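Vacuolar protein sorting-associated protein IST1 (Saccharomyces cerevisiae, PDB 3GGY) regulates the recruitment of the ATPase VPS4 to ESCRT-III, late in the sorting of multivesicular-body cargo into intralumenal vesicles. Local coordinates at residues R38-E50 against I176-S190. Numbering follows the deposited sequence.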
# COMPACT_ATOMS: atom_id res chain seq x y z
N ARG A 38 17.96 6.44 -2.46
CA ARG A 38 18.19 7.72 -3.12
C ARG A 38 19.68 8.08 -3.03
O ARG A 38 20.26 8.57 -4.00
CB ARG A 38 17.32 8.80 -2.48
CG ARG A 38 15.84 8.68 -2.88
CD ARG A 38 14.94 9.65 -2.13
NE ARG A 38 13.57 9.57 -2.63
CZ ARG A 38 13.10 10.27 -3.66
NH1 ARG A 38 13.88 11.12 -4.30
NH2 ARG A 38 11.85 10.09 -4.07
N ARG A 39 20.29 7.83 -1.88
CA ARG A 39 21.71 8.12 -1.69
C ARG A 39 22.52 7.26 -2.65
O ARG A 39 23.52 7.71 -3.22
CB ARG A 39 22.17 7.77 -0.28
CG ARG A 39 21.44 8.46 0.85
CD ARG A 39 22.00 7.96 2.18
NE ARG A 39 23.41 8.31 2.33
CZ ARG A 39 24.24 7.71 3.17
NH1 ARG A 39 23.81 6.73 3.96
NH2 ARG A 39 25.51 8.10 3.25
N GLN A 40 22.11 6.01 -2.81
CA GLN A 40 22.81 5.08 -3.68
C GLN A 40 22.68 5.45 -5.15
O GLN A 40 23.59 5.20 -5.94
CB GLN A 40 22.31 3.66 -3.40
CG GLN A 40 22.50 3.28 -1.93
CD GLN A 40 21.95 1.91 -1.58
OE1 GLN A 40 20.81 1.58 -1.91
NE2 GLN A 40 22.75 1.11 -0.87
N VAL A 41 21.55 6.04 -5.53
CA VAL A 41 21.36 6.47 -6.91
C VAL A 41 22.35 7.62 -7.15
O VAL A 41 22.98 7.69 -8.20
CB VAL A 41 19.92 6.99 -7.16
CG1 VAL A 41 19.84 7.71 -8.51
CG2 VAL A 41 18.94 5.83 -7.15
N ALA A 42 22.48 8.49 -6.16
CA ALA A 42 23.39 9.62 -6.27
C ALA A 42 24.82 9.13 -6.47
O ALA A 42 25.57 9.68 -7.27
CB ALA A 42 23.30 10.50 -5.02
N GLN A 43 25.18 8.08 -5.74
CA GLN A 43 26.53 7.51 -5.84
C GLN A 43 26.75 6.89 -7.22
O GLN A 43 27.85 6.96 -7.77
CB GLN A 43 26.74 6.47 -4.74
CG GLN A 43 28.16 5.92 -4.64
CD GLN A 43 29.22 7.00 -4.51
OE1 GLN A 43 29.03 8.00 -3.81
NE2 GLN A 43 30.35 6.80 -5.18
N LEU A 44 25.71 6.28 -7.79
CA LEU A 44 25.80 5.70 -9.12
C LEU A 44 26.04 6.80 -10.14
O LEU A 44 26.80 6.63 -11.08
CB LEU A 44 24.52 4.93 -9.47
CG LEU A 44 24.31 3.61 -8.72
CD1 LEU A 44 22.89 3.11 -8.96
CD2 LEU A 44 25.33 2.59 -9.19
N LEU A 45 25.38 7.94 -9.94
CA LEU A 45 25.54 9.06 -10.86
C LEU A 45 26.96 9.61 -10.79
O LEU A 45 27.57 9.88 -11.82
CB LEU A 45 24.54 10.17 -10.54
CG LEU A 45 23.06 9.83 -10.75
CD1 LEU A 45 22.18 10.96 -10.23
CD2 LEU A 45 22.80 9.56 -12.23
N LEU A 46 27.48 9.76 -9.57
CA LEU A 46 28.84 10.28 -9.39
C LEU A 46 29.88 9.39 -10.06
O LEU A 46 30.96 9.87 -10.44
CB LEU A 46 29.17 10.40 -7.90
CG LEU A 46 28.36 11.40 -7.07
CD1 LEU A 46 28.88 11.40 -5.63
CD2 LEU A 46 28.48 12.80 -7.67
N THR A 47 29.57 8.11 -10.20
CA THR A 47 30.49 7.16 -10.81
C THR A 47 30.15 6.77 -12.25
O THR A 47 30.60 5.74 -12.75
CB THR A 47 30.64 5.88 -9.95
OG1 THR A 47 29.35 5.31 -9.67
CG2 THR A 47 31.34 6.20 -8.65
N ASN A 48 29.35 7.60 -12.91
CA ASN A 48 28.98 7.40 -14.31
C ASN A 48 28.22 6.12 -14.64
O ASN A 48 28.27 5.66 -15.78
CB ASN A 48 30.24 7.47 -15.18
CG ASN A 48 31.02 8.77 -14.99
OD1 ASN A 48 32.21 8.84 -15.29
ND2 ASN A 48 30.34 9.81 -14.52
N LYS A 49 27.51 5.55 -13.67
CA LYS A 49 26.74 4.33 -13.91
C LYS A 49 25.30 4.73 -14.21
O LYS A 49 24.39 4.50 -13.41
CB LYS A 49 26.81 3.42 -12.68
CG LYS A 49 28.23 2.97 -12.35
CD LYS A 49 28.27 2.11 -11.09
CE LYS A 49 29.67 1.62 -10.78
NZ LYS A 49 29.71 0.79 -9.54
N GLU A 50 25.10 5.32 -15.38
CA GLU A 50 23.79 5.79 -15.82
C GLU A 50 22.71 4.73 -15.92
O GLU A 50 21.61 4.91 -15.40
CB GLU A 50 23.95 6.51 -17.17
CG GLU A 50 25.02 7.60 -17.11
CD GLU A 50 24.69 8.69 -16.10
OE1 GLU A 50 24.13 8.37 -15.02
OE2 GLU A 50 25.00 9.87 -16.36
N ILE A 176 16.84 13.87 -6.92
CA ILE A 176 17.90 13.22 -6.16
C ILE A 176 19.18 14.05 -6.32
O ILE A 176 19.96 14.19 -5.38
CB ILE A 176 18.16 11.78 -6.67
CG1 ILE A 176 16.97 10.89 -6.30
CG2 ILE A 176 19.44 11.21 -6.05
CD1 ILE A 176 17.02 9.50 -6.92
N ALA A 177 19.38 14.62 -7.50
CA ALA A 177 20.56 15.44 -7.73
C ALA A 177 20.53 16.68 -6.84
O ALA A 177 21.57 17.13 -6.36
CB ALA A 177 20.65 15.84 -9.20
N LYS A 178 19.35 17.24 -6.62
CA LYS A 178 19.25 18.42 -5.77
C LYS A 178 19.55 18.05 -4.33
O LYS A 178 20.34 18.72 -3.65
CB LYS A 178 17.87 19.06 -5.84
CG LYS A 178 17.78 20.34 -5.01
CD LYS A 178 16.47 21.06 -5.16
CE LYS A 178 16.49 22.37 -4.39
NZ LYS A 178 15.22 23.12 -4.56
N THR A 179 18.94 16.97 -3.85
CA THR A 179 19.15 16.53 -2.49
C THR A 179 20.61 16.28 -2.15
O THR A 179 21.09 16.67 -1.08
CB THR A 179 18.36 15.23 -2.19
OG1 THR A 179 16.96 15.49 -2.31
CG2 THR A 179 18.65 14.73 -0.78
N TYR A 180 21.33 15.64 -3.06
CA TYR A 180 22.72 15.29 -2.82
C TYR A 180 23.78 16.12 -3.52
O TYR A 180 24.94 15.71 -3.59
CB TYR A 180 22.91 13.81 -3.16
CG TYR A 180 22.06 12.93 -2.28
CD1 TYR A 180 22.42 12.68 -0.96
CD2 TYR A 180 20.85 12.40 -2.74
CE1 TYR A 180 21.60 11.95 -0.11
CE2 TYR A 180 20.02 11.66 -1.90
CZ TYR A 180 20.40 11.44 -0.59
OH TYR A 180 19.57 10.75 0.26
N ASP A 181 23.40 17.30 -4.00
CA ASP A 181 24.33 18.20 -4.68
C ASP A 181 25.15 17.52 -5.78
O ASP A 181 26.34 17.79 -5.92
CB ASP A 181 25.30 18.84 -3.67
CG ASP A 181 24.58 19.61 -2.59
OD1 ASP A 181 23.74 20.46 -2.93
OD2 ASP A 181 24.85 19.36 -1.40
N VAL A 182 24.52 16.65 -6.55
CA VAL A 182 25.21 15.95 -7.63
C VAL A 182 25.61 16.95 -8.71
O VAL A 182 24.79 17.73 -9.16
CB VAL A 182 24.31 14.87 -8.26
CG1 VAL A 182 24.96 14.30 -9.52
CG2 VAL A 182 24.05 13.76 -7.25
N PRO A 183 26.88 16.92 -9.13
CA PRO A 183 27.34 17.86 -10.17
C PRO A 183 26.47 17.82 -11.43
O PRO A 183 26.00 16.76 -11.85
CB PRO A 183 28.77 17.42 -10.43
CG PRO A 183 29.20 16.85 -9.13
CD PRO A 183 27.99 16.04 -8.71
N TYR A 184 26.29 18.98 -12.04
CA TYR A 184 25.50 19.12 -13.25
C TYR A 184 25.83 18.08 -14.32
O TYR A 184 24.94 17.41 -14.84
CB TYR A 184 25.70 20.51 -13.86
CG TYR A 184 24.87 20.77 -15.10
CD1 TYR A 184 23.51 21.07 -15.01
CD2 TYR A 184 25.44 20.69 -16.37
CE1 TYR A 184 22.74 21.29 -16.14
CE2 TYR A 184 24.68 20.91 -17.52
CZ TYR A 184 23.33 21.21 -17.39
OH TYR A 184 22.56 21.42 -18.52
N SER A 185 27.11 17.96 -14.65
CA SER A 185 27.54 17.03 -15.69
C SER A 185 27.13 15.59 -15.41
O SER A 185 26.73 14.87 -16.32
CB SER A 185 29.06 17.09 -15.88
OG SER A 185 29.74 16.64 -14.72
N LYS A 186 27.21 15.18 -14.15
CA LYS A 186 26.86 13.82 -13.77
C LYS A 186 25.37 13.54 -13.92
O LYS A 186 24.98 12.43 -14.31
CB LYS A 186 27.31 13.54 -12.34
CG LYS A 186 28.81 13.68 -12.10
CD LYS A 186 29.61 12.71 -12.96
CE LYS A 186 31.10 12.79 -12.63
NZ LYS A 186 31.93 11.96 -13.54
N LEU A 187 24.54 14.52 -13.60
CA LEU A 187 23.10 14.32 -13.72
C LEU A 187 22.65 14.37 -15.17
O LEU A 187 21.82 13.58 -15.60
CB LEU A 187 22.33 15.37 -12.91
CG LEU A 187 20.82 15.12 -12.99
CD1 LEU A 187 20.52 13.80 -12.31
CD2 LEU A 187 20.05 16.24 -12.34
N GLU A 188 23.21 15.31 -15.93
CA GLU A 188 22.85 15.45 -17.33
C GLU A 188 23.14 14.18 -18.13
O GLU A 188 22.35 13.80 -19.00
CB GLU A 188 23.61 16.62 -17.96
CG GLU A 188 23.06 17.98 -17.59
CD GLU A 188 21.61 18.15 -18.01
OE1 GLU A 188 21.29 17.88 -19.19
OE2 GLU A 188 20.79 18.56 -17.17
N ASN A 189 24.25 13.53 -17.83
CA ASN A 189 24.61 12.30 -18.54
C ASN A 189 23.61 11.16 -18.29
O ASN A 189 23.58 10.20 -19.05
CB ASN A 189 26.02 11.85 -18.15
CG ASN A 189 27.10 12.84 -18.57
OD1 ASN A 189 26.92 13.59 -19.53
ND2 ASN A 189 28.22 12.84 -17.87
N SER A 190 22.79 11.28 -17.25
CA SER A 190 21.81 10.24 -16.92
C SER A 190 20.43 10.51 -17.53
O SER A 190 19.60 9.60 -17.63
CB SER A 190 21.66 10.11 -15.41
OG SER A 190 21.01 11.24 -14.87
O HOH W 1 16.09 12.81 -2.92
O HOH W 2 19.64 6.95 -16.24
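Y180 lies against the backbone of helix 8-46. CB meets the methyl of A42 at 3.8 Å, and CG and CD2 stay near that same methyl. CE2 approaches the carbonyl oxygen of R38, CZ comes within 3.5 Å of R39 CG, and the tip, OH, ends against that CG at 3.0 Å. One ring face takes a CH-pi contact from R39, whose CA stands 4.1 Å from the ring centroid; T179 CG2 sits above the opposite face, offset toward the rim. An alanine here keeps the CB contact with A42 but would probably leave the R38 carbonyl and R39 CA and CG without the ring that packs on them.

One turn earlier, I176 puts CG2 near A42 CB and packs CD1 on V41 CG1 at 3.7 Å. R38 NH1 lies 3.7 Å from I176 CG1 and shares a water with T179 OG1, while NH2 makes a salt bridge to D64. This is the far end of the long helical hairpin of an ESCRT-III-like N-terminal domain, where helix 50-82 turns back along helix 8-46. A Schellman motif at D181 ends helix 166-179 before helix 184-188, which crosses helix 38-46 at 100°. L46 CD2 presses tightly on P183 CD (3.4 Å). K186 bends at chi2 (-61°), laying CD 3.7 Å from L45 O. L45 splits its branches, CD1 lying beside L187 CD1 and CD2 reaching S190 CB. Beyond it, a water donates to both E50 O and S190 O.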